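Local atomic coordinates of uncharacterized hypothetical protein (PDB entry 4EIU), a protein that is of unknown function but belongs to the DUF3823 family, whose N-terminal domain is grouped with the transthyretin-like beta-sandwich domains. Residues K68-L82 with G95-F109. Numbering follows the deposited sequence.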
loop_
_atom_site.group_PDB
_atom_site.type_symbol
_atom_site.label_atom_id
_atom_site.label_comp_id
_atom_site.label_asym_id
_atom_site.label_seq_id
_atom_site.Cartn_x
_atom_site.Cartn_y
_atom_site.Cartn_z
ATOM N N LYS A 68 28.588 -3.232 -1.681
ATOM C CA LYS A 68 28.593 -4.051 -2.912
ATOM C C LYS A 68 28.508 -5.503 -2.495
ATOM O O LYS A 68 29.229 -5.914 -1.592
ATOM C CB LYS A 68 29.867 -3.806 -3.737
ATOM C CG LYS A 68 29.954 -4.532 -5.086
ATOM C CD LYS A 68 31.231 -4.167 -5.851
ATOM C CE LYS A 68 31.808 -5.341 -6.652
ATOM N NZ LYS A 68 30.945 -5.763 -7.798
ATOM N N GLY A 69 27.594 -6.252 -3.106
ATOM C CA GLY A 69 27.537 -7.691 -2.904
ATOM C C GLY A 69 26.245 -8.268 -3.424
ATOM O O GLY A 69 25.566 -7.630 -4.201
ATOM N N GLU A 70 25.935 -9.485 -2.992
ATOM C CA GLU A 70 24.746 -10.204 -3.414
ATOM C C GLU A 70 23.685 -10.107 -2.342
ATOM O O GLU A 70 23.955 -10.357 -1.162
ATOM C CB GLU A 70 25.068 -11.695 -3.632
ATOM C CG GLU A 70 26.104 -11.975 -4.711
ATOM C CD GLU A 70 25.509 -12.131 -6.107
ATOM O OE1 GLU A 70 24.275 -12.356 -6.236
ATOM O OE2 GLU A 70 26.292 -12.050 -7.085
ATOM N N TYR A 71 22.466 -9.830 -2.767
ATOM C CA TYR A 71 21.390 -9.494 -1.843
ATOM C C TYR A 71 20.119 -10.220 -2.195
ATOM O O TYR A 71 19.829 -10.445 -3.376
ATOM C CB TYR A 71 21.111 -7.978 -1.872
ATOM C CG TYR A 71 22.158 -7.166 -1.121
ATOM C CD1 TYR A 71 23.313 -6.758 -1.742
ATOM C CD2 TYR A 71 21.986 -6.849 0.233
ATOM C CE1 TYR A 71 24.278 -6.023 -1.054
ATOM C CE2 TYR A 71 22.945 -6.110 0.925
ATOM C CZ TYR A 71 24.082 -5.710 0.276
ATOM O OH TYR A 71 25.044 -5.009 0.959
ATOM N N ASN A 72 19.349 -10.521 -1.158
ATOM C CA ASN A 72 17.932 -10.787 -1.265
ATOM C C ASN A 72 17.176 -9.467 -1.032
ATOM O O ASN A 72 17.458 -8.738 -0.067
ATOM C CB ASN A 72 17.528 -11.824 -0.202
ATOM C CG ASN A 72 16.057 -12.171 -0.246
ATOM O OD1 ASN A 72 15.273 -11.678 0.586
ATOM N ND2 ASN A 72 15.669 -13.022 -1.198
ATOM N N VAL A 73 16.214 -9.192 -1.898
ATOM C CA VAL A 73 15.410 -8.003 -1.842
ATOM C C VAL A 73 13.972 -8.477 -1.677
ATOM O O VAL A 73 13.418 -9.119 -2.556
ATOM C CB VAL A 73 15.581 -7.126 -3.112
ATOM C CG1 VAL A 73 14.732 -5.843 -3.003
ATOM C CG2 VAL A 73 17.092 -6.797 -3.339
ATOM N N ARG A 74 13.398 -8.189 -0.529
ATOM C CA ARG A 74 12.053 -8.588 -0.170
ATOM C C ARG A 74 11.177 -7.357 0.043
ATOM O O ARG A 74 11.584 -6.463 0.769
ATOM C CB ARG A 74 12.121 -9.370 1.154
ATOM C CG ARG A 74 10.740 -9.672 1.709
ATOM C CD ARG A 74 10.770 -10.465 3.011
ATOM N NE ARG A 74 9.400 -10.463 3.539
ATOM C CZ ARG A 74 8.884 -11.399 4.328
ATOM N NH1 ARG A 74 9.602 -12.474 4.707
ATOM N NH2 ARG A 74 7.633 -11.271 4.720
ATOM N N ILE A 75 9.960 -7.322 -0.523
ATOM C CA ILE A 75 9.027 -6.246 -0.247
ATOM C C ILE A 75 7.725 -6.824 0.361
ATOM O O ILE A 75 7.384 -7.976 0.105
ATOM C CB ILE A 75 8.743 -5.371 -1.481
ATOM C CG1 ILE A 75 8.004 -6.161 -2.598
ATOM C CG2 ILE A 75 10.099 -4.752 -1.986
ATOM C CD1 ILE A 75 7.430 -5.335 -3.772
ATOM N N ASP A 76 7.099 -6.056 1.233
ATOM C CA ASP A 76 5.791 -6.375 1.821
ATOM C C ASP A 76 4.920 -5.109 1.732
ATOM O O ASP A 76 5.431 -3.968 1.835
ATOM C CB ASP A 76 5.991 -6.730 3.287
ATOM C CG ASP A 76 6.730 -8.042 3.483
ATOM O OD1 ASP A 76 6.089 -9.104 3.588
ATOM O OD2 ASP A 76 7.965 -8.012 3.598
ATOM N N GLY A 77 3.615 -5.282 1.570
ATOM C CA GLY A 77 2.778 -4.145 1.323
ATOM C C GLY A 77 1.332 -4.544 1.238
ATOM O O GLY A 77 0.999 -5.636 1.704
ATOM N N PRO A 78 0.490 -3.673 0.635
ATOM C CA PRO A 78 -0.952 -3.935 0.407
ATOM C C PRO A 78 -1.161 -4.793 -0.850
ATOM O O PRO A 78 -1.799 -4.387 -1.801
ATOM C CB PRO A 78 -1.524 -2.521 0.266
ATOM C CG PRO A 78 -0.427 -1.783 -0.455
ATOM C CD PRO A 78 0.836 -2.307 0.199
ATOM N N PHE A 79 -0.586 -5.981 -0.782
ATOM C CA PHE A 79 -0.557 -6.946 -1.863
ATOM C C PHE A 79 -0.283 -8.352 -1.317
ATOM O O PHE A 79 0.268 -8.539 -0.229
ATOM C CB PHE A 79 0.418 -6.538 -2.986
ATOM C CG PHE A 79 1.819 -6.196 -2.518
ATOM C CD1 PHE A 79 2.718 -7.185 -2.196
ATOM C CD2 PHE A 79 2.229 -4.851 -2.453
ATOM C CE1 PHE A 79 4.032 -6.847 -1.836
ATOM C CE2 PHE A 79 3.528 -4.504 -2.061
ATOM C CZ PHE A 79 4.408 -5.509 -1.747
ATOM N N ILE A 80 -0.652 -9.352 -2.118
ATOM C CA ILE A 80 -0.501 -10.738 -1.731
ATOM C C ILE A 80 0.938 -10.960 -1.318
ATOM O O ILE A 80 1.859 -10.570 -2.053
ATOM C CB ILE A 80 -0.866 -11.710 -2.878
ATOM C CG1 ILE A 80 -2.387 -11.670 -3.109
ATOM C CG2 ILE A 80 -0.456 -13.150 -2.514
ATOM C CD1 ILE A 80 -2.884 -12.641 -4.178
ATOM N N PRO A 81 1.145 -11.531 -0.137
ATOM C CA PRO A 81 2.563 -11.779 0.241
ATOM C C PRO A 81 3.345 -12.579 -0.785
ATOM O O PRO A 81 2.841 -13.617 -1.294
ATOM C CB PRO A 81 2.445 -12.566 1.532
ATOM C CG PRO A 81 1.114 -12.152 2.095
ATOM C CD PRO A 81 0.214 -11.937 0.919
ATOM N N LEU A 82 4.558 -12.101 -1.082
ATOM C CA LEU A 82 5.471 -12.736 -2.007
ATOM C C LEU A 82 6.250 -13.856 -1.341
ATOM O O LEU A 82 6.709 -14.764 -2.011
ATOM C CB LEU A 82 6.478 -11.664 -2.542
ATOM C CG LEU A 82 5.814 -10.539 -3.362
ATOM C CD1 LEU A 82 6.917 -9.534 -3.772
ATOM C CD2 LEU A 82 5.035 -11.081 -4.575
ATOM N N GLY A 95 8.915 -15.450 -3.484
ATOM C CA GLY A 95 8.907 -14.566 -4.658
ATOM C C GLY A 95 9.711 -13.287 -4.467
ATOM O O GLY A 95 9.534 -12.356 -5.226
ATOM N N SER A 96 10.598 -13.255 -3.471
ATOM C CA SER A 96 11.615 -12.194 -3.342
ATOM C C SER A 96 12.643 -12.325 -4.468
ATOM O O SER A 96 12.653 -13.311 -5.175
ATOM C CB SER A 96 12.284 -12.260 -1.976
ATOM O OG SER A 96 13.097 -13.424 -1.790
ATOM N N VAL A 97 13.525 -11.336 -4.622
ATOM C CA VAL A 97 14.430 -11.249 -5.782
ATOM C C VAL A 97 15.833 -11.395 -5.227
ATOM O O VAL A 97 16.151 -10.784 -4.209
ATOM C CB VAL A 97 14.274 -9.865 -6.472
ATOM C CG1 VAL A 97 15.441 -9.561 -7.417
ATOM C CG2 VAL A 97 12.931 -9.768 -7.180
ATOM N N ASN A 98 16.677 -12.206 -5.850
ATOM C CA ASN A 98 18.093 -12.176 -5.521
ATOM C C ASN A 98 18.824 -11.467 -6.634
ATOM O O ASN A 98 18.597 -11.748 -7.803
ATOM C CB ASN A 98 18.653 -13.574 -5.314
ATOM C CG ASN A 98 18.041 -14.275 -4.117
ATOM O OD1 ASN A 98 17.818 -13.677 -3.039
ATOM N ND2 ASN A 98 17.741 -15.558 -4.302
ATOM N N THR A 99 19.691 -10.524 -6.281
ATOM C CA THR A 99 20.418 -9.766 -7.285
ATOM C C THR A 99 21.711 -9.273 -6.686
ATOM O O THR A 99 21.774 -8.990 -5.489
ATOM C CB THR A 99 19.577 -8.571 -7.786
ATOM O OG1 THR A 99 20.286 -7.898 -8.820
ATOM C CG2 THR A 99 19.252 -7.553 -6.668
ATOM N N GLU A 100 22.739 -9.195 -7.519
ATOM C CA GLU A 100 23.909 -8.382 -7.230
ATOM C C GLU A 100 23.442 -6.940 -7.063
ATOM O O GLU A 100 22.547 -6.508 -7.780
ATOM C CB GLU A 100 24.914 -8.448 -8.381
ATOM C CG GLU A 100 26.185 -7.636 -8.101
ATOM C CD GLU A 100 27.312 -7.831 -9.098
ATOM O OE1 GLU A 100 27.069 -8.401 -10.174
ATOM O OE2 GLU A 100 28.449 -7.400 -8.793
ATOM N N ILE A 101 24.030 -6.198 -6.122
ATOM C CA ILE A 101 23.810 -4.734 -6.071
ATOM C C ILE A 101 25.160 -4.098 -6.248
ATOM O O ILE A 101 26.042 -4.286 -5.397
ATOM C CB ILE A 101 23.126 -4.237 -4.785
ATOM C CG1 ILE A 101 21.757 -4.932 -4.633
ATOM C CG2 ILE A 101 22.934 -2.710 -4.875
ATOM C CD1 ILE A 101 20.957 -4.533 -3.426
ATOM N N SER A 102 25.323 -3.396 -7.378
ATOM C CA SER A 102 26.636 -2.877 -7.847
ATOM C C SER A 102 26.395 -1.686 -8.766
ATOM O O SER A 102 25.555 -1.771 -9.651
ATOM C CB SER A 102 27.328 -3.954 -8.667
ATOM O OG SER A 102 28.662 -3.619 -8.902
ATOM N N GLY A 103 27.117 -0.581 -8.588
ATOM C CA GLY A 103 26.804 0.647 -9.354
ATOM C C GLY A 103 25.396 1.100 -8.991
ATOM O O GLY A 103 25.103 1.304 -7.810
ATOM N N THR A 104 24.538 1.273 -9.992
ATOM C CA THR A 104 23.090 1.395 -9.777
ATOM C C THR A 104 22.427 0.115 -10.296
ATOM O O THR A 104 22.661 -0.280 -11.435
ATOM C CB THR A 104 22.475 2.629 -10.497
ATOM O OG1 THR A 104 23.172 3.790 -10.096
ATOM C CG2 THR A 104 20.996 2.814 -10.113
ATOM N N THR A 105 21.622 -0.518 -9.457
ATOM C CA THR A 105 20.917 -1.730 -9.792
ATOM C C THR A 105 19.457 -1.392 -9.725
ATOM O O THR A 105 18.994 -0.909 -8.711
ATOM C CB THR A 105 21.233 -2.809 -8.759
ATOM O OG1 THR A 105 22.619 -3.152 -8.846
ATOM C CG2 THR A 105 20.408 -4.043 -8.956
ATOM N N LYS A 106 18.742 -1.626 -10.819
ATOM C CA LYS A 106 17.299 -1.374 -10.924
ATOM C C LYS A 106 16.565 -2.668 -10.800
ATOM O O LYS A 106 16.987 -3.661 -11.380
ATOM C CB LYS A 106 16.974 -0.778 -12.278
ATOM C CG LYS A 106 17.580 0.569 -12.570
ATOM C CD LYS A 106 17.364 0.859 -14.044
ATOM C CE LYS A 106 17.685 2.283 -14.426
ATOM N NZ LYS A 106 17.520 2.552 -15.896
ATOM N N VAL A 107 15.459 -2.703 -10.050
ATOM C CA VAL A 107 14.689 -3.933 -9.919
ATOM C C VAL A 107 13.221 -3.544 -10.100
ATOM O O VAL A 107 12.801 -2.414 -9.790
ATOM C CB VAL A 107 14.822 -4.587 -8.540
ATOM C CG1 VAL A 107 16.242 -5.042 -8.316
ATOM C CG2 VAL A 107 14.372 -3.615 -7.432
ATOM N N LYS A 108 12.432 -4.483 -10.591
ATOM C CA LYS A 108 11.002 -4.250 -10.750
ATOM C C LYS A 108 10.259 -5.388 -10.105
ATOM O O LYS A 108 10.599 -6.541 -10.372
ATOM C CB LYS A 108 10.675 -4.091 -12.220
ATOM C CG LYS A 108 9.189 -3.984 -12.545
ATOM C CD LYS A 108 9.030 -3.565 -13.988
ATOM C CE LYS A 108 7.906 -4.309 -14.665
ATOM N NZ LYS A 108 7.888 -3.895 -16.097
ATOM N N PHE A 109 9.286 -5.073 -9.233
ATOM C CA PHE A 109 8.462 -6.070 -8.580
ATOM C C PHE A 109 7.051 -6.001 -9.153
ATOM O O PHE A 109 6.423 -4.964 -9.123
ATOM C CB PHE A 109 8.380 -5.825 -7.066
ATOM C CG PHE A 109 9.573 -6.340 -6.299
ATOM C CD1 PHE A 109 9.605 -7.648 -5.804
ATOM C CD2 PHE A 109 10.643 -5.535 -6.090
ATOM C CE1 PHE A 109 10.708 -8.123 -5.113
ATOM C CE2 PHE A 109 11.779 -6.003 -5.407
ATOM C CZ PHE A 109 11.799 -7.276 -4.909
#
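In Asn72 the amide swings opposite the main-chain N (chi1 -180°), and Ser96 sets OG between its own N and carbonyl carbon (chi1 68°), which brings amide and hydroxyl together. Asn72 is on strand 69-76; Ser96 lies just before its antiparallel neighbour, strand 97-101, inside one sheet of a domain probably built as a transthyretin-like beta sandwich. Asn72 ND2 donates to Ser96 OG at 2.7 Å and to Asn98 OD1 at 2.9 Å. Both acceptors lie near the Asn72 amide plane, so the two bonds fix its rotation; the amide of Asn98 is turned 57° against it. A leucine in place of Asn72 would probably leave Ser96 OG and Asn98 OD1 without their shared donor and the Asn98 amide freer to turn. Ser96 OG also bonds to Asp94.

Backbone bonds pair Tyr71 with Thr99 and Val73 with Val97. Gly69 pairs with Ile101 through one short bond and one weak one. At the exposed end Lys68 NZ forms a salt bridge with Glu100 OE2 (3.1 Å), weak as a hydrogen bond.

The face carrying Tyr71, Val73 and Ile101 is largely apolar. Ile101 CD1 meets Tyr71 CD1 obliquely (3.7 Å), and Tyr71 OH bonds to Phe67 O. After the turn at Gly103, strand 104-109 brings Phe109 under this face. Ile75 CG1 lies over its ring, a CH-pi contact. Val73 CG1 meets Phe109 CZ at 3.8 Å, and Val73 O approaches the ring edge at the same CZ, 3.4 Å away.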